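Long-range contacts in putative ABC transporter amino acid-binding protein (Sinorhizobium meliloti, PDB 2Q88), which binds the compatible solute ectoine as the substrate-binding protein of an ABC transporter, probably serving its uptake for osmoprotection: residues Ile17-Thr26 / Lys33-Val41; Val90-Glu101 / Ala198-Lys209. One frame throughout, in Å; residues are numbered along the deposited sequence.

Interaction 1: residues Ile17-Thr26 / Lys33-Val41; sequences IAIANEPPFT and KVSGAAPDV. With 4CS ((4S)-2-methyl-1,4,5,6-tetrahydropyrimidine-4-carboxylic acid), chain F.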
loop_
_atom_site.group_PDB
_atom_site.type_symbol
_atom_site.label_atom_id
_atom_site.label_comp_id
_atom_site.label_asym_id
_atom_site.label_seq_id
_atom_site.Cartn_x
_atom_site.Cartn_y
_atom_site.Cartn_z
ATOM N N ILE A 17 -3.574 -13.527 4.236
ATOM C CA ILE A 17 -3.139 -12.130 4.090
ATOM C C ILE A 17 -4.024 -11.387 3.088
ATOM O O ILE A 17 -4.544 -11.982 2.147
ATOM C CB ILE A 17 -1.621 -12.032 3.716
ATOM C CG1 ILE A 17 -1.329 -12.682 2.350
ATOM C CG2 ILE A 17 -0.738 -12.629 4.848
ATOM C CD1 ILE A 17 0.132 -12.587 1.852
ATOM N N ALA A 18 -4.193 -10.087 3.292
ATOM C CA ALA A 18 -4.976 -9.278 2.375
ATOM C C ALA A 18 -4.020 -8.462 1.522
ATOM O O ALA A 18 -3.100 -7.840 2.061
ATOM C CB ALA A 18 -5.924 -8.381 3.141
ATOM N N ILE A 19 -4.233 -8.494 0.200
ATOM C CA ILE A 19 -3.439 -7.738 -0.779
ATOM C C ILE A 19 -4.355 -7.033 -1.791
ATOM O O ILE A 19 -5.552 -7.295 -1.819
ATOM C CB ILE A 19 -2.466 -8.669 -1.540
ATOM C CG1 ILE A 19 -3.231 -9.637 -2.456
ATOM C CG2 ILE A 19 -1.555 -9.420 -0.570
ATOM C CD1 ILE A 19 -2.352 -10.261 -3.541
ATOM N N ALA A 20 -3.797 -6.156 -2.631
ATOM C CA ALA A 20 -4.611 -5.446 -3.624
ATOM C C ALA A 20 -4.227 -5.688 -5.080
ATOM O O ALA A 20 -4.970 -5.282 -5.976
ATOM C CB ALA A 20 -4.626 -3.952 -3.339
ATOM N N ASN A 21 -3.083 -6.330 -5.319
ATOM C CA ASN A 21 -2.530 -6.492 -6.680
ATOM C C ASN A 21 -2.103 -5.145 -7.306
ATOM O O ASN A 21 -2.719 -4.652 -8.248
ATOM C CB ASN A 21 -3.494 -7.257 -7.598
ATOM C CG ASN A 21 -2.805 -7.818 -8.829
ATOM O OD1 ASN A 21 -1.576 -7.920 -8.881
ATOM N ND2 ASN A 21 -3.595 -8.186 -9.828
ATOM N N GLU A 22 -1.054 -4.556 -6.749
ATOM C CA GLU A 22 -0.544 -3.251 -7.184
ATOM C C GLU A 22 0.983 -3.295 -7.137
ATOM O O GLU A 22 1.585 -2.909 -6.134
ATOM C CB GLU A 22 -1.081 -2.131 -6.285
ATOM C CG GLU A 22 -0.619 -0.726 -6.695
ATOM C CD GLU A 22 -1.006 0.346 -5.692
ATOM O OE1 GLU A 22 -2.193 0.376 -5.302
ATOM O OE2 GLU A 22 -0.128 1.170 -5.304
ATOM N N PRO A 23 1.614 -3.814 -8.194
ATOM C CA PRO A 23 3.074 -3.892 -8.236
ATOM C C PRO A 23 3.720 -2.507 -8.068
ATOM O O PRO A 23 3.186 -1.535 -8.612
ATOM C CB PRO A 23 3.373 -4.462 -9.638
ATOM C CG PRO A 23 2.102 -5.121 -10.106
ATOM C CD PRO A 23 0.975 -4.407 -9.388
ATOM N N PRO A 24 4.871 -2.401 -7.397
ATOM C CA PRO A 24 5.611 -3.515 -6.790
ATOM C C PRO A 24 5.306 -3.827 -5.317
ATOM O O PRO A 24 6.075 -4.566 -4.686
ATOM C CB PRO A 24 7.054 -3.025 -6.885
ATOM C CG PRO A 24 6.937 -1.540 -6.647
ATOM C CD PRO A 24 5.624 -1.138 -7.300
ATOM N N PHE A 25 4.216 -3.288 -4.776
ATOM C CA PHE A 25 3.793 -3.612 -3.414
ATOM C C PHE A 25 3.276 -5.052 -3.311
ATOM O O PHE A 25 3.660 -5.779 -2.396
ATOM C CB PHE A 25 2.719 -2.643 -2.936
ATOM C CG PHE A 25 3.202 -1.223 -2.793
ATOM C CD1 PHE A 25 3.231 -0.372 -3.887
ATOM C CD2 PHE A 25 3.609 -0.734 -1.553
ATOM C CE1 PHE A 25 3.670 0.962 -3.756
ATOM C CE2 PHE A 25 4.040 0.593 -1.408
ATOM C CZ PHE A 25 4.070 1.437 -2.513
ATOM N N THR A 26 2.405 -5.440 -4.244
ATOM C CA THR A 26 1.812 -6.789 -4.286
ATOM C C THR A 26 1.626 -7.149 -5.742
ATOM O O THR A 26 1.401 -6.274 -6.578
ATOM C CB THR A 26 0.424 -6.845 -3.604
ATOM O OG1 THR A 26 -0.431 -5.861 -4.189
ATOM C CG2 THR A 26 0.486 -6.455 -2.113
ATOM N N LYS A 33 1.044 -17.518 -7.799
ATOM C CA LYS A 33 2.089 -17.172 -6.831
ATOM C C LYS A 33 1.979 -15.691 -6.499
ATOM O O LYS A 33 2.030 -14.843 -7.381
ATOM C CB LYS A 33 3.501 -17.499 -7.359
ATOM C CG LYS A 33 4.393 -16.268 -7.649
ATOM C CD LYS A 33 5.835 -16.632 -7.954
ATOM C CE LYS A 33 6.687 -15.372 -8.145
ATOM N NZ LYS A 33 8.023 -15.681 -8.752
ATOM N N VAL A 34 1.773 -15.399 -5.225
ATOM C CA VAL A 34 1.710 -14.026 -4.773
ATOM C C VAL A 34 3.131 -13.591 -4.462
ATOM O O VAL A 34 3.877 -14.318 -3.808
ATOM C CB VAL A 34 0.777 -13.889 -3.567
ATOM C CG1 VAL A 34 0.782 -12.468 -3.027
ATOM C CG2 VAL A 34 -0.640 -14.328 -3.978
ATOM N N SER A 35 3.498 -12.421 -4.981
ATOM C CA SER A 35 4.785 -11.812 -4.721
ATOM C C SER A 35 4.584 -10.301 -4.590
ATOM O O SER A 35 3.500 -9.849 -4.214
ATOM C CB SER A 35 5.772 -12.134 -5.846
ATOM O OG SER A 35 5.286 -11.650 -7.077
ATOM N N GLY A 36 5.617 -9.533 -4.911
ATOM C CA GLY A 36 5.658 -8.123 -4.545
ATOM C C GLY A 36 6.340 -8.019 -3.198
ATOM O O GLY A 36 6.502 -9.022 -2.496
ATOM N N ALA A 37 6.758 -6.808 -2.844
ATOM C CA ALA A 37 7.583 -6.573 -1.670
ATOM C C ALA A 37 6.900 -6.894 -0.349
ATOM O O ALA A 37 7.522 -7.447 0.555
ATOM C CB ALA A 37 8.108 -5.142 -1.667
ATOM N N ALA A 38 5.621 -6.556 -0.236
ATOM C CA ALA A 38 4.924 -6.748 1.027
ATOM C C ALA A 38 4.664 -8.239 1.332
ATOM O O ALA A 38 5.016 -8.691 2.428
ATOM C CB ALA A 38 3.649 -5.909 1.083
ATOM N N PRO A 39 4.097 -9.001 0.387
ATOM C CA PRO A 39 3.963 -10.453 0.565
ATOM C C PRO A 39 5.297 -11.205 0.659
ATOM O O PRO A 39 5.361 -12.224 1.342
ATOM C CB PRO A 39 3.199 -10.887 -0.682
ATOM C CG PRO A 39 2.486 -9.637 -1.119
ATOM C CD PRO A 39 3.511 -8.567 -0.898
ATOM N N ASP A 40 6.348 -10.722 -0.002
ATOM C CA ASP A 40 7.654 -11.396 0.088
ATOM C C ASP A 40 8.243 -11.285 1.497
ATOM O O ASP A 40 8.750 -12.262 2.051
ATOM C CB ASP A 40 8.655 -10.858 -0.942
ATOM C CG ASP A 40 8.522 -11.516 -2.326
ATOM O OD1 ASP A 40 7.571 -12.287 -2.594
ATOM O OD2 ASP A 40 9.346 -11.298 -3.237
ATOM N N VAL A 41 8.185 -10.091 2.075
ATOM C CA VAL A 41 8.626 -9.873 3.450
ATOM C C VAL A 41 7.777 -10.702 4.431
ATOM O O VAL A 41 8.314 -11.362 5.331
ATOM C CB VAL A 41 8.590 -8.369 3.813
ATOM C CG1 VAL A 41 8.701 -8.151 5.328
ATOM C CG2 VAL A 41 9.706 -7.636 3.107
HETATM O O 4CS F . -4.072 3.681 1.060
HETATM C C 4CS F . -2.969 3.158 0.900
HETATM O OXT 4CS F . -2.388 2.634 1.858
HETATM C CA 4CS F . -2.308 3.180 -0.472
HETATM C CB 4CS F . -3.284 2.953 -1.610
HETATM C CAD 4CS F . -2.544 3.039 -2.949
HETATM N NAG 4CS F . -1.415 2.072 -2.953
HETATM C CAI 4CS F . -0.782 1.685 -1.761
HETATM C CAA 4CS F . 0.375 0.672 -1.787
HETATM N N 4CS F . -1.216 2.191 -0.528
#

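Interaction 2: residues Val90-Glu101 / Ala198-Lys209; sequences VAYSQPILCDAE and APVYCDGAAFRK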
loop_
_atom_site.group_PDB
_atom_site.type_symbol
_atom_site.label_atom_id
_atom_site.label_comp_id
_atom_site.label_asym_id
_atom_site.label_seq_id
_atom_site.Cartn_x
_atom_site.Cartn_y
_atom_site.Cartn_z
ATOM N N VAL A 90 -6.048 -0.922 13.973
ATOM C CA VAL A 90 -5.243 -2.138 13.814
ATOM C C VAL A 90 -3.953 -2.082 14.634
ATOM O O VAL A 90 -3.541 -1.010 15.077
ATOM C CB VAL A 90 -4.863 -2.374 12.325
ATOM C CG1 VAL A 90 -6.102 -2.547 11.481
ATOM C CG2 VAL A 90 -4.025 -1.220 11.792
ATOM N N ALA A 91 -3.323 -3.238 14.825
ATOM C CA ALA A 91 -2.001 -3.319 15.440
ATOM C C ALA A 91 -0.956 -3.491 14.332
ATOM O O ALA A 91 -0.823 -4.566 13.762
ATOM C CB ALA A 91 -1.945 -4.488 16.408
ATOM N N TYR A 92 -0.236 -2.411 14.042
ATOM C CA TYR A 92 0.781 -2.370 13.000
ATOM C C TYR A 92 2.117 -2.892 13.489
ATOM O O TYR A 92 2.485 -2.704 14.652
ATOM C CB TYR A 92 0.996 -0.927 12.540
ATOM C CG TYR A 92 0.159 -0.472 11.360
ATOM C CD1 TYR A 92 0.360 -1.003 10.088
ATOM C CD2 TYR A 92 -0.781 0.542 11.511
ATOM C CE1 TYR A 92 -0.394 -0.560 8.993
ATOM C CE2 TYR A 92 -1.544 0.992 10.432
ATOM C CZ TYR A 92 -1.351 0.432 9.189
ATOM O OH TYR A 92 -2.098 0.883 8.128
ATOM N N SER A 93 2.851 -3.530 12.585
ATOM C CA SER A 93 4.255 -3.800 12.798
ATOM C C SER A 93 5.032 -2.497 12.668
ATOM O O SER A 93 4.460 -1.453 12.396
ATOM C CB SER A 93 4.765 -4.757 11.721
ATOM O OG SER A 93 4.853 -4.076 10.479
ATOM N N GLN A 94 6.346 -2.575 12.841
ATOM C CA GLN A 94 7.250 -1.465 12.536
ATOM C C GLN A 94 7.282 -1.233 11.010
ATOM O O GLN A 94 6.792 -2.083 10.268
ATOM C CB GLN A 94 8.638 -1.776 13.119
ATOM C CG GLN A 94 8.683 -1.689 14.667
ATOM C CD GLN A 94 8.317 -0.309 15.212
ATOM O OE1 GLN A 94 8.642 0.721 14.612
ATOM N NE2 GLN A 94 7.644 -0.289 16.356
ATOM N N PRO A 95 7.799 -0.093 10.542
ATOM C CA PRO A 95 7.718 0.263 9.125
ATOM C C PRO A 95 8.460 -0.687 8.200
ATOM O O PRO A 95 9.489 -1.250 8.571
ATOM C CB PRO A 95 8.349 1.656 9.055
ATOM C CG PRO A 95 8.426 2.150 10.448
ATOM C CD PRO A 95 8.495 0.941 11.326
ATOM N N ILE A 96 7.918 -0.859 6.997
ATOM C CA ILE A 96 8.494 -1.764 6.006
ATOM C C ILE A 96 8.690 -1.084 4.658
ATOM O O ILE A 96 9.833 -0.925 4.205
ATOM C CB ILE A 96 7.620 -3.049 5.849
ATOM C CG1 ILE A 96 7.547 -3.810 7.179
ATOM C CG2 ILE A 96 8.197 -3.945 4.743
ATOM C CD1 ILE A 96 6.571 -4.988 7.219
ATOM N N LEU A 97 7.584 -0.704 4.011
ATOM C CA LEU A 97 7.611 -0.121 2.657
ATOM C C LEU A 97 7.227 1.352 2.654
ATOM O O LEU A 97 6.101 1.716 2.998
ATOM C CB LEU A 97 6.683 -0.876 1.710
ATOM C CG LEU A 97 6.845 -2.398 1.591
ATOM C CD1 LEU A 97 5.938 -2.899 0.480
ATOM C CD2 LEU A 97 8.288 -2.764 1.266
ATOM N N CYS A 98 8.172 2.185 2.249
ATOM C CA CYS A 98 8.003 3.635 2.236
ATOM C C CYS A 98 7.890 4.145 0.809
ATOM O O CYS A 98 8.582 3.656 -0.073
ATOM C CB CYS A 98 9.198 4.293 2.930
ATOM S SG CYS A 98 9.335 3.856 4.674
ATOM N N ASP A 99 7.004 5.113 0.574
ATOM C CA ASP A 99 6.896 5.729 -0.750
ATOM C C ASP A 99 6.181 7.069 -0.727
ATOM O O ASP A 99 5.375 7.351 0.168
ATOM C CB ASP A 99 6.190 4.800 -1.749
ATOM C CG ASP A 99 6.709 4.978 -3.182
ATOM O OD1 ASP A 99 7.736 5.663 -3.386
ATOM O OD2 ASP A 99 6.168 4.469 -4.175
ATOM N N ALA A 100 6.489 7.879 -1.733
ATOM C CA ALA A 100 5.804 9.135 -1.982
ATOM C C ALA A 100 4.628 8.867 -2.929
ATOM O O ALA A 100 4.495 7.763 -3.458
ATOM C CB ALA A 100 6.774 10.113 -2.599
ATOM N N GLU A 101 3.790 9.882 -3.150
ATOM C CA GLU A 101 2.634 9.764 -4.034
ATOM C C GLU A 101 2.963 10.367 -5.393
ATOM O O GLU A 101 3.762 11.308 -5.486
ATOM C CB GLU A 101 1.401 10.474 -3.441
ATOM C CG GLU A 101 1.004 10.036 -2.034
ATOM C CD GLU A 101 0.192 8.749 -2.038
ATOM O OE1 GLU A 101 0.367 7.937 -2.975
ATOM O OE2 GLU A 101 -0.638 8.556 -1.126
ATOM N N ALA A 198 2.198 16.580 -0.853
ATOM C CA ALA A 198 1.712 15.296 -0.349
ATOM C C ALA A 198 2.726 14.709 0.637
ATOM O O ALA A 198 3.931 14.908 0.462
ATOM C CB ALA A 198 1.473 14.338 -1.506
ATOM N N PRO A 199 2.252 14.001 1.667
ATOM C CA PRO A 199 3.150 13.342 2.624
ATOM C C PRO A 199 3.866 12.154 1.994
ATOM O O PRO A 199 3.406 11.607 0.995
ATOM C CB PRO A 199 2.195 12.827 3.715
ATOM C CG PRO A 199 0.911 13.539 3.494
ATOM C CD PRO A 199 0.835 13.783 2.014
ATOM N N VAL A 200 5.005 11.780 2.562
ATOM C CA VAL A 200 5.604 10.490 2.256
ATOM C C VAL A 200 5.054 9.564 3.327
ATOM O O VAL A 200 4.902 9.970 4.489
ATOM C CB VAL A 200 7.139 10.546 2.261
ATOM C CG1 VAL A 200 7.748 9.161 1.993
ATOM C CG2 VAL A 200 7.624 11.536 1.206
ATOM N N TYR A 201 4.709 8.346 2.923
ATOM C CA TYR A 201 4.088 7.368 3.797
ATOM C C TYR A 201 4.993 6.148 3.907
ATOM O O TYR A 201 5.817 5.911 3.024
ATOM C CB TYR A 201 2.759 6.900 3.201
ATOM C CG TYR A 201 1.623 7.890 3.243
ATOM C CD1 TYR A 201 0.992 8.208 4.448
ATOM C CD2 TYR A 201 1.158 8.492 2.078
ATOM C CE1 TYR A 201 -0.057 9.114 4.490
ATOM C CE2 TYR A 201 0.101 9.404 2.108
ATOM C CZ TYR A 201 -0.497 9.704 3.321
ATOM O OH TYR A 201 -1.530 10.608 3.373
ATOM N N CYS A 202 4.828 5.396 4.995
ATOM C CA CYS A 202 5.359 4.035 5.111
ATOM C C CYS A 202 4.267 3.094 5.578
ATOM O O CYS A 202 3.398 3.475 6.362
ATOM C CB CYS A 202 6.507 3.951 6.122
ATOM S SG CYS A 202 7.973 4.930 5.766
ATOM N N ASP A 203 4.321 1.853 5.116
ATOM C CA ASP A 203 3.398 0.841 5.590
ATOM C C ASP A 203 4.004 -0.037 6.704
ATOM O O ASP A 203 5.124 0.186 7.161
ATOM C CB ASP A 203 2.902 -0.022 4.416
ATOM C CG ASP A 203 3.772 -1.244 4.154
ATOM O OD1 ASP A 203 4.976 -1.228 4.495
ATOM O OD2 ASP A 203 3.324 -2.287 3.624
ATOM N N GLY A 204 3.223 -1.001 7.158
ATOM C CA GLY A 204 3.725 -2.124 7.935
ATOM C C GLY A 204 2.668 -3.186 7.741
ATOM O O GLY A 204 1.617 -2.901 7.163
ATOM N N ALA A 205 2.919 -4.400 8.219
ATOM C CA ALA A 205 1.855 -5.390 8.270
ATOM C C ALA A 205 0.859 -4.975 9.366
ATOM O O ALA A 205 1.272 -4.522 10.426
ATOM C CB ALA A 205 2.426 -6.774 8.548
ATOM N N ALA A 206 -0.440 -5.108 9.100
ATOM C CA ALA A 206 -1.455 -4.776 10.107
ATOM C C ALA A 206 -2.126 -6.037 10.640
ATOM O O ALA A 206 -2.541 -6.893 9.859
ATOM C CB ALA A 206 -2.493 -3.852 9.532
ATOM N N PHE A 207 -2.256 -6.115 11.964
ATOM C CA PHE A 207 -2.891 -7.247 12.627
ATOM C C PHE A 207 -4.088 -6.767 13.420
ATOM O O PHE A 207 -4.185 -5.590 13.747
ATOM C CB PHE A 207 -1.896 -7.941 13.561
ATOM C CG PHE A 207 -0.638 -8.380 12.873
ATOM C CD1 PHE A 207 0.450 -7.512 12.761
ATOM C CD2 PHE A 207 -0.538 -9.655 12.331
ATOM C CE1 PHE A 207 1.622 -7.914 12.110
ATOM C CE2 PHE A 207 0.627 -10.059 11.685
ATOM C CZ PHE A 207 1.704 -9.183 11.573
ATOM N N ARG A 208 -5.002 -7.685 13.708
ATOM C CA ARG A 208 -6.146 -7.401 14.562
ATOM C C ARG A 208 -5.619 -6.944 15.928
ATOM O O ARG A 208 -4.650 -7.513 16.442
ATOM C CB ARG A 208 -6.982 -8.673 14.705
ATOM C CG ARG A 208 -8.465 -8.512 14.464
ATOM C CD ARG A 208 -9.287 -9.757 14.846
ATOM N NE ARG A 208 -9.185 -10.049 16.277
ATOM C CZ ARG A 208 -8.664 -11.156 16.808
ATOM N NH1 ARG A 208 -8.199 -12.136 16.038
ATOM N NH2 ARG A 208 -8.622 -11.288 18.126
ATOM N N LYS A 209 -6.238 -5.911 16.503
ATOM C CA LYS A 209 -5.820 -5.359 17.809
ATOM C C LYS A 209 -5.612 -6.413 18.901
ATOM O O LYS A 209 -4.667 -6.323 19.707
ATOM C CB LYS A 209 -6.830 -4.312 18.293
ATOM C CG LYS A 209 -6.678 -2.945 17.646
ATOM C CD LYS A 209 -5.453 -2.217 18.169
ATOM C CE LYS A 209 -5.509 -0.742 17.813
ATOM N NZ LYS A 209 -4.157 -0.119 17.914
HETATM O O HOH W 1 4.390 12.137 -1.678
#

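Interaction 1: residues Ile17-Thr26 / Lys33-Val41
P39, F25 and T26 give up the most surface here, and they meet where the loop after strand 14-19 reaches the start of helix 37-48. F25 O lies 3.2 Å from P39 CD and accepts a hydrogen bond from A38 N, 3.0 Å long and in the carbonyl plane. Next to it, P24 O accepts a nearly straight hydrogen bond from A37 N (3.0 Å, 174°). Two N-H groups of the first helical turn, which no earlier turn can satisfy, are thus met by loop carbonyls. P39 suits the third place of that turn because a proline brings no N-H needing a partner. G36, at the N-cap, leaves room for T26 CA and F25 O. T26 turns CG2 across the P39 ring at about a right angle (3.9 Å to CG), with OG1 between its backbone N and carbonyl carbon (chi1 55°), where it accepts a hydrogen bond from E22 N. I19 meets V34 tip to tip, CD1 to CG1, and sets CG2 against the P39 ring. The F25 side chain is directed away from the helix, and its ring receives the ectoine methyl CAA 3.4 Å above the centre of one face. E22 grips ectoine NAG chiefly through OE2 (2.8 Å, 166°) and weakly through OE1, while S176 and Y61 hold the carboxylate. With the E22 carboxylate cut back to an alanine, NAG would probably lose this acceptor and the S176 and Y61 hydroxyls their mate. Such a pocket-lining loop after the first strand, packed beyond a short hairpin on the next helix, is characteristic of the first lobe of bacterial solute-binding proteins.

Interaction 2: residues Val90-Glu101 / Ala198-Lys209
The paired crossing strands between the two lobes of a solute-binding protein, probably its hinge, form this contact, and the disulfide C98-C202 ties them covalently. The two cysteines make a non-hydrogen-bonded antiparallel pair, and each SG lies anti to its own carbonyl carbon (chi1 -63° and -62°), so that the sulfurs meet at 2.0 Å with chi3 99°. Beside them D99 and Y201 exchange two backbone hydrogen bonds as a hydrogen-bonded pair. The second paired region joins A91 to F207 and Y92 to A206, its register shifted by two. D203 spans the shift: it lies alongside L97 and points the same way, and its OD1 accepts a hydrogen bond from L97 N at 2.7 Å while its backbone N bonds L97 O. An aspartate suits this place because, with D203 O engaged by I96 N, its short carboxylate supplies a second acceptor. S93 OG donates to Q94 O and accepts a weak hydrogen bond from A205 N (3.0 Å); G204, without a side chain, leaves space for that hydroxyl, 3.4 Å from its CA. A91 O sits in the plane of the F207 ring, 3.4 Å from CD1. At one end K209 NZ reaches V90 O (3.0 Å) from above the carbonyl plane and also bonds C87 O. At the other, the E101 carboxylate, held by T134, stands nearly upright to the Y201 ring, its OE2 3.4 Å from CE2. Helix 212-228 packs on S93, A205 and F207, with F218 edge-to-face to F207; helix 64-69 covers V90 and A206, and helix 134-141 lies against E101 and Y201.

Both contacts are largely buried, but they serve different parts of the fold. Interaction 1 joins neighbouring elements of a single lobe, a strand, a loop and the start of a helix, through loop carbonyls that accept the first N-H groups of the helix and through apolar side chains. Interaction 2 brings together segments almost a hundred residues apart and relies on strand pairing, a covalent bond and buried polar groups, with K209 and V200 exposed at its margins. They share no strand or helix, yet they touch: L97 CD1 packs 3.8 Å from F25 CD2 and 3.7 Å from A38 N. The ring over the ectoine methyl in interaction 1 therefore packs against L97, between the two paired regions of interaction 2.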